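Local coordinates for extracellular protein containing a SCP domain (Bacillus anthracis, PDB 4IFA) that is of unknown function but pairs an extracellular SCP (CAP-superfamily) domain with an N-terminal CAP-associated domain, and has been considered a vaccine candidate, possibly involved in virulence, at residues 69-74 with 220-225; 254-257 with 261-264. All blocks are in the same frame, centred on the assembly; numbering follows the deposited sequence.

Interaction 1. Residues 69-74 with 220-225; sequences PSRIEP and NMQQIF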
ATOM      1  N   PRO A  69      11.789 -14.316   0.270  1.00 28.41           N
ATOM      2  CA  PRO A  69      10.795 -13.491  -0.374  1.00 26.29           C
ATOM      3  C   PRO A  69      10.912 -13.577  -1.902  1.00 26.88           C
ATOM      4  O   PRO A  69      11.951 -13.992  -2.434  1.00 28.44           O
ATOM      5  CB  PRO A  69      11.168 -12.082   0.085  1.00 25.35           C
ATOM      6  CG  PRO A  69      12.607 -12.121   0.342  1.00 27.47           C
ATOM      7  CD  PRO A  69      12.924 -13.519   0.782  1.00 28.26           C
ATOM      8  N   SER A  70       9.847 -13.178  -2.586  0.50 26.60           N
ATOM      9  CA  SER A  70       9.833 -13.133  -4.045  0.50 27.67           C
ATOM     10  C   SER A  70      10.769 -12.040  -4.537  0.50 28.64           C
ATOM     11  O   SER A  70      11.621 -12.274  -5.411  0.50 29.93           O
ATOM     12  CB  SER A  70       8.425 -12.809  -4.533  0.50 27.13           C
ATOM     13  OG  SER A  70       7.469 -13.576  -3.823  0.50 31.76           O
ATOM     14  N   ARG A  71      10.631 -10.865  -3.919  1.00 28.15           N
ATOM     15  CA  ARG A  71      11.352  -9.634  -4.304  1.00 28.74           C
ATOM     16  C   ARG A  71      11.902  -8.987  -3.031  1.00 26.81           C
ATOM     17  O   ARG A  71      11.256  -9.050  -1.977  1.00 23.33           O
ATOM     18  CB  ARG A  71      10.382  -8.540  -4.887  1.00 28.61           C
ATOM     19  CG  ARG A  71       9.732  -8.849  -6.162  1.00 30.56           C
ATOM     20  CD  ARG A  71       9.447  -7.579  -6.958  1.00 29.71           C
ATOM     21  NE  ARG A  71       8.746  -6.540  -6.204  1.00 25.95           N
ATOM     22  CZ  ARG A  71       7.461  -6.613  -5.872  1.00 25.00           C
ATOM     23  NH1 ARG A  71       6.877  -5.618  -5.214  1.00 23.52           N
ATOM     24  NH2 ARG A  71       6.743  -7.670  -6.201  1.00 28.26           N
ATOM     25  N   ILE A  72      13.043  -8.323  -3.163  1.00 26.08           N
ATOM     26  CA  ILE A  72      13.594  -7.441  -2.123  1.00 25.39           C
ATOM     27  C   ILE A  72      13.847  -6.106  -2.836  1.00 26.32           C
ATOM     28  O   ILE A  72      14.499  -6.074  -3.900  1.00 26.94           O
ATOM     29  CB  ILE A  72      14.869  -7.949  -1.467  1.00 26.34           C
ATOM     30  CG1 ILE A  72      14.576  -9.230  -0.674  1.00 24.23           C
ATOM     31  CG2 ILE A  72      15.404  -6.867  -0.512  1.00 27.93           C
ATOM     32  CD1 ILE A  72      15.859  -9.946  -0.139  1.00 27.98           C
ATOM     33  N   GLU A  73      13.341  -5.015  -2.271  1.00 25.07           N
ATOM     34  CA  GLU A  73      13.463  -3.692  -2.892  1.00 24.84           C
ATOM     35  C   GLU A  73      13.509  -2.604  -1.819  1.00 24.31           C
ATOM     36  O   GLU A  73      12.895  -2.763  -0.766  1.00 24.50           O
ATOM     37  CB  GLU A  73      12.296  -3.463  -3.852  1.00 24.16           C
ATOM     38  CG  GLU A  73      10.893  -3.535  -3.215  1.00 24.70           C
ATOM     39  CD  GLU A  73       9.787  -3.923  -4.179  1.00 21.93           C
ATOM     40  OE1 GLU A  73      10.074  -4.296  -5.345  1.00 23.65           O
ATOM     41  OE2 GLU A  73       8.614  -3.861  -3.751  1.00 22.79           O
ATOM     42  N   PRO A  74      14.215  -1.495  -2.091  1.00 23.59           N
ATOM     43  CA  PRO A  74      14.322  -0.454  -1.073  1.00 23.63           C
ATOM     44  C   PRO A  74      13.066   0.356  -0.879  1.00 23.78           C
ATOM     45  O   PRO A  74      12.249   0.445  -1.792  1.00 23.36           O
ATOM     46  CB  PRO A  74      15.432   0.458  -1.623  1.00 23.82           C
ATOM     47  CG  PRO A  74      15.399   0.261  -3.080  1.00 26.55           C
ATOM     48  CD  PRO A  74      14.982  -1.163  -3.302  1.00 25.11           C
ATOM     49  N   ASN A 220       7.410   0.724  -5.546  1.00 19.03           N
ATOM     50  CA  ASN A 220       6.082   1.294  -5.421  1.00 18.13           C
ATOM     51  C   ASN A 220       5.190   0.909  -6.603  1.00 18.72           C
ATOM     52  O   ASN A 220       3.987   0.673  -6.445  1.00 17.92           O
ATOM     53  CB  ASN A 220       6.169   2.804  -5.247  1.00 18.09           C
ATOM     54  CG  ASN A 220       6.455   3.222  -3.826  1.00 18.14           C
ATOM     55  OD1 ASN A 220       5.989   2.577  -2.866  1.00 19.64           O
ATOM     56  ND2 ASN A 220       7.184   4.335  -3.657  1.00 19.96           N
HETATM   57  N   MSE A 221       5.750   0.896  -7.810  1.00 18.44           N
HETATM   58  CA  MSE A 221       4.994   0.505  -9.006  1.00 18.12           C
HETATM   59  C   MSE A 221       4.495  -0.943  -8.939  1.00 18.27           C
HETATM   60  O   MSE A 221       3.312  -1.219  -9.214  1.00 19.26           O
HETATM   61  CB  MSE A 221       5.879   0.672 -10.255  1.00 20.35           C
HETATM   62  CG  MSE A 221       6.108   2.121 -10.592  1.00 20.15           C
HETATM   63 SE   MSE A 221       7.702   2.488 -11.672  1.00 22.42          SE
HETATM   64  CE  MSE A 221       7.301   1.189 -13.119  1.00 23.81           C
ATOM     65  N   GLN A 222       5.367  -1.878  -8.600  0.50 19.04           N
ATOM     66  CA  GLN A 222       4.953  -3.284  -8.541  0.50 18.96           C
ATOM     67  C   GLN A 222       4.004  -3.541  -7.373  0.50 19.29           C
ATOM     68  O   GLN A 222       3.048  -4.286  -7.497  0.50 18.55           O
ATOM     69  CB  GLN A 222       6.148  -4.230  -8.473  0.50 21.16           C
ATOM     70  CG  GLN A 222       5.699  -5.677  -8.523  0.50 25.13           C
ATOM     71  CD  GLN A 222       5.100  -6.072  -9.847  0.50 30.29           C
ATOM     72  OE1 GLN A 222       5.536  -5.608 -10.903  0.50 27.62           O
ATOM     73  NE2 GLN A 222       4.118  -6.960  -9.802  0.50 31.76           N
ATOM     74  N   GLN A 223       4.238  -2.910  -6.241  1.00 17.82           N
ATOM     75  CA  GLN A 223       3.305  -3.073  -5.092  1.00 17.61           C
ATOM     76  C   GLN A 223       1.917  -2.567  -5.484  1.00 16.65           C
ATOM     77  O   GLN A 223       0.915  -3.231  -5.226  1.00 18.31           O
ATOM     78  CB  GLN A 223       3.805  -2.375  -3.838  1.00 17.58           C
ATOM     79  CG  GLN A 223       5.094  -2.971  -3.305  1.00 18.02           C
ATOM     80  CD  GLN A 223       5.634  -2.213  -2.165  1.00 20.09           C
ATOM     81  OE1 GLN A 223       4.951  -1.512  -1.438  1.00 20.25           O
ATOM     82  NE2 GLN A 223       6.929  -2.409  -1.944  1.00 22.91           N
ATOM     83  N   ILE A 224       1.831  -1.391  -6.108  1.00 16.74           N
ATOM     84  CA  ILE A 224       0.522  -0.908  -6.525  1.00 15.99           C
ATOM     85  C   ILE A 224      -0.116  -1.916  -7.473  1.00 16.45           C
ATOM     86  O   ILE A 224      -1.337  -2.155  -7.408  1.00 16.64           O
ATOM     87  CB  ILE A 224       0.604   0.512  -7.165  1.00 16.00           C
ATOM     88  CG1 ILE A 224       0.875   1.546  -6.080  1.00 17.13           C
ATOM     89  CG2 ILE A 224      -0.701   0.844  -7.945  1.00 17.18           C
ATOM     90  CD1 ILE A 224       1.289   2.943  -6.634  1.00 18.45           C
ATOM     91  N   PHE A 225       0.627  -2.421  -8.439  1.00 16.66           N
ATOM     92  CA  PHE A 225       0.092  -3.424  -9.359  1.00 16.89           C
ATOM     93  C   PHE A 225      -0.494  -4.651  -8.674  1.00 17.11           C
ATOM     94  O   PHE A 225      -1.667  -4.994  -8.865  1.00 17.58           O
ATOM     95  CB  PHE A 225       1.141  -3.806 -10.399  1.00 19.13           C
ATOM     96  CG  PHE A 225       0.722  -4.912 -11.295  1.00 19.36           C
ATOM     97  CD1 PHE A 225      -0.145  -4.683 -12.382  1.00 21.93           C
ATOM     98  CD2 PHE A 225       1.156  -6.202 -11.077  1.00 20.90           C
ATOM     99  CE1 PHE A 225      -0.548  -5.732 -13.210  1.00 21.43           C
ATOM    100  CE2 PHE A 225       0.747  -7.241 -11.912  1.00 22.96           C
ATOM    101  CZ  PHE A 225      -0.095  -6.998 -12.980  1.00 23.45           C
TER
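Gln222 meets Arg71 through its aliphatic part: CG lies over one face of the guanidinium, 3.1 Å above its plane and displaced toward the rim. With CG anti to the backbone N (chi1 -176°), the chain leans out from the helix and then bends at CG, so that methylenes face the cation while the amide, its plane 65° from the guanidinium, turns elsewhere. Gln222 is modelled in two conformations, so the finer details are uncertain. One turn on, Asp226 receives a weak hydrogen bond from Gln222 NE2 and forms a long, weak ion pair with Arg71.

The contact joins two domains. Strand 71-74 is an outermost strand of the seven-stranded antiparallel sheet of the CAP-associated domain, and Ser70 and Arg71 form a classic beta bulge opposite Val83. Helix 210-234, which it meets only through long side chains with the axes 10.5 Å apart, packs its other side on strands 322-328 and 331-338 of the SCP domain.

The extended chain of Gln223 carries NE2 to Glu73 OE2, 2.9 Å away in a nearly straight bond (172°) on the anti side of the carboxylate, while Gln223 OE1 bonds to Gln93. A long amide suits this place because it can donate to one strand residue and accept from another. The syn side of Glu73 OE2 takes Arg71 NH1 at 2.9 Å, and Arg71 NE reaches Glu73 OE1 at 2.7 Å. This side-on grip within one strand helps hold the buried carboxylate for Gln223 and would probably favour its ionised form. Gln223 CG, 3.7 Å from Arg71 NH1, closes on the guanidinium edge.

Interaction 2. Residues 254-257 with 261-264; sequences SKDM and NYFS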
ATOM      1  N   SER A 254       3.983  11.081 -14.303  1.00 21.09           N
ATOM      2  CA  SER A 254       4.350  11.391 -12.923  1.00 21.16           C
ATOM      3  C   SER A 254       5.510  12.400 -12.861  1.00 22.48           C
ATOM      4  O   SER A 254       5.495  13.357 -12.071  1.00 22.65           O
ATOM      5  CB  SER A 254       4.743  10.104 -12.201  1.00 20.13           C
ATOM      6  OG  SER A 254       3.572   9.317 -11.951  1.00 20.02           O
ATOM      7  N   LYS A 255       6.511  12.199 -13.723  1.00 23.31           N
ATOM      8  CA  LYS A 255       7.673  13.086 -13.789  1.00 24.63           C
ATOM      9  C   LYS A 255       7.274  14.487 -14.268  1.00 25.43           C
ATOM     10  O   LYS A 255       7.746  15.498 -13.731  1.00 25.49           O
ATOM     11  CB  LYS A 255       8.747  12.491 -14.694  1.00 26.06           C
ATOM     12  CG  LYS A 255       9.991  13.363 -14.869  1.00 29.19           C
ATOM     13  CD  LYS A 255      11.063  12.591 -15.588  1.00 31.14           C
ATOM     14  CE  LYS A 255      12.126  13.495 -16.213  1.00 39.61           C
ATOM     15  NZ  LYS A 255      12.723  14.491 -15.345  1.00 41.02           N
ATOM     16  N   ASP A 256       6.401  14.552 -15.265  1.00 24.77           N
ATOM     17  CA  ASP A 256       5.929  15.845 -15.804  1.00 24.65           C
ATOM     18  C   ASP A 256       5.203  16.644 -14.712  1.00 25.12           C
ATOM     19  O   ASP A 256       5.441  17.837 -14.513  1.00 25.85           O
ATOM     20  CB  ASP A 256       5.038  15.563 -17.008  1.00 26.13           C
ATOM     21  CG  ASP A 256       4.529  16.806 -17.690  1.00 28.08           C
ATOM     22  OD1 ASP A 256       5.258  17.829 -17.707  1.00 29.01           O
ATOM     23  OD2 ASP A 256       3.412  16.741 -18.251  1.00 26.17           O
HETATM   24  N   MSE A 257       4.344  15.972 -13.950  1.00 23.72           N
HETATM   25  CA  MSE A 257       3.630  16.648 -12.842  1.00 23.60           C
HETATM   26  C   MSE A 257       4.568  17.209 -11.783  1.00 25.16           C
HETATM   27  O   MSE A 257       4.399  18.336 -11.324  1.00 25.18           O
HETATM   28  CB  MSE A 257       2.610  15.707 -12.196  1.00 23.36           C
HETATM   29  CG  MSE A 257       1.409  15.404 -13.081  1.00 23.86           C
HETATM   30 SE   MSE A 257       0.006  14.403 -12.149  1.00 22.23          SE
HETATM   31  CE  MSE A 257       0.960  12.742 -11.963  1.00 24.87           C
ATOM     32  N   ASN A 261       5.073  21.284 -11.758  1.00 26.83           N
ATOM     33  CA  ASN A 261       4.235  21.867 -10.709  1.00 25.41           C
ATOM     34  C   ASN A 261       2.757  21.984 -11.018  1.00 26.86           C
ATOM     35  O   ASN A 261       2.143  23.033 -10.832  1.00 28.89           O
ATOM     36  CB  ASN A 261       4.851  23.185 -10.277  1.00 28.54           C
ATOM     37  CG  ASN A 261       6.178  22.963  -9.658  1.00 27.98           C
ATOM     38  OD1 ASN A 261       6.247  22.610  -8.484  1.00 30.57           O
ATOM     39  ND2 ASN A 261       7.249  23.126 -10.437  1.00 30.09           N
ATOM     40  N   TYR A 262       2.210  20.860 -11.497  1.00 26.74           N
ATOM     41  CA  TYR A 262       0.767  20.759 -11.725  1.00 26.98           C
ATOM     42  C   TYR A 262       0.310  19.347 -11.346  1.00 24.95           C
ATOM     43  O   TYR A 262       1.105  18.438 -11.146  1.00 25.39           O
ATOM     44  CB  TYR A 262       0.398  21.114 -13.165  1.00 26.63           C
ATOM     45  CG  TYR A 262       0.628  19.973 -14.135  1.00 26.73           C
ATOM     46  CD1 TYR A 262      -0.413  19.112 -14.449  1.00 25.08           C
ATOM     47  CD2 TYR A 262       1.881  19.735 -14.703  1.00 26.78           C
ATOM     48  CE1 TYR A 262      -0.220  18.042 -15.301  1.00 24.95           C
ATOM     49  CE2 TYR A 262       2.089  18.668 -15.567  1.00 27.47           C
ATOM     50  CZ  TYR A 262       1.027  17.810 -15.843  1.00 24.27           C
ATOM     51  OH  TYR A 262       1.184  16.732 -16.699  1.00 24.89           O
ATOM     52  N   PHE A 263      -0.996  19.203 -11.206  1.00 25.62           N
ATOM     53  CA  PHE A 263      -1.588  17.922 -10.872  1.00 23.80           C
ATOM     54  C   PHE A 263      -2.890  17.867 -11.644  1.00 23.91           C
ATOM     55  O   PHE A 263      -3.871  18.528 -11.282  1.00 25.78           O
ATOM     56  CB  PHE A 263      -1.797  17.777  -9.364  1.00 23.86           C
ATOM     57  CG  PHE A 263      -2.356  16.419  -8.961  1.00 22.89           C
ATOM     58  CD1 PHE A 263      -1.502  15.398  -8.640  1.00 24.92           C
ATOM     59  CD2 PHE A 263      -3.714  16.203  -8.923  1.00 25.73           C
ATOM     60  CE1 PHE A 263      -2.018  14.158  -8.253  1.00 25.56           C
ATOM     61  CE2 PHE A 263      -4.230  14.950  -8.537  1.00 25.85           C
ATOM     62  CZ  PHE A 263      -3.359  13.961  -8.220  1.00 23.27           C
ATOM     63  N   SER A 264      -2.882  17.093 -12.730  1.00 23.64           N
ATOM     64  CA  SER A 264      -4.033  16.985 -13.627  1.00 24.43           C
ATOM     65  C   SER A 264      -3.860  15.804 -14.552  1.00 25.25           C
ATOM     66  O   SER A 264      -2.762  15.339 -14.777  1.00 23.52           O
ATOM     67  CB  SER A 264      -4.094  18.240 -14.531  1.00 26.53           C
ATOM     68  OG  SER A 264      -5.253  18.286 -15.369  1.00 27.58           O
TER
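Met257, a selenomethionine, runs across one face of the Tyr262 ring, the two side chains at about a right angle. Its CG sits 4.0 Å from the ring centroid of Tyr262, 25° off the normal, a CH-pi contact displaced toward the hydroxyl-bearing end. SE continues past this ring to lie obliquely to two rings, 5.4 Å from the Tyr262 centroid and 4.6 Å from that of Phe263. A long, polarisable, flexible side chain suits a buried place between aromatics; beyond it lie Ile291, Phe331 and Thr333 of the sheet.

Tyr262 folds its ring back over the helix because CG stands between its own backbone N and carbonyl carbon (chi1 80°). That swing brings OH to Asp256, where it donates to OD2 at 2.7 Å. The donor stands well above the carboxylate plane, and carboxylate and ring are 67° apart.

Asp256 is buried: Tyr262 OH and Ser267 OG join its OD2 to the following loop, while Asn260 ND2 holds OD1 from within the helix's last turn. Three donors would probably favour the charged carboxylate.

Asn261, the first residue to leave helical phi/psi, has a positive phi that lets the chain turn back; asparagine, after glycine, is among the residues that adopt it most readily. Tyr262 N to Met257 O, a weak bond of 3.3 Å, is the 6→1 bond of the Schellman motif that ends helix 244-260, with Met-aromatic contacts beside it.

In the fold
Interaction 1 lies between domains, whereas interaction 2 is local to the SCP domain; their centres are 24 Å apart and their nearest atoms about 8 Å. They are related through one sheet. From helix 210-234, Ile224 packs on Val325 and Tyr332; from helix 244-260, Ser254 packs on Tyr328 and Met257 on Phe331 and Thr333, positions that alternate with the first set along the strands. The two helices therefore lie on opposite faces of strands 322-328 and 331-338, as in the alpha-beta-alpha sandwich of CAP-family proteins. No active site is established here; a bound PEG, probably from the crystallisation liquor, has its nearest atom about 3 Å from the Asn261 side chain, and so lies at the edge of interaction 2.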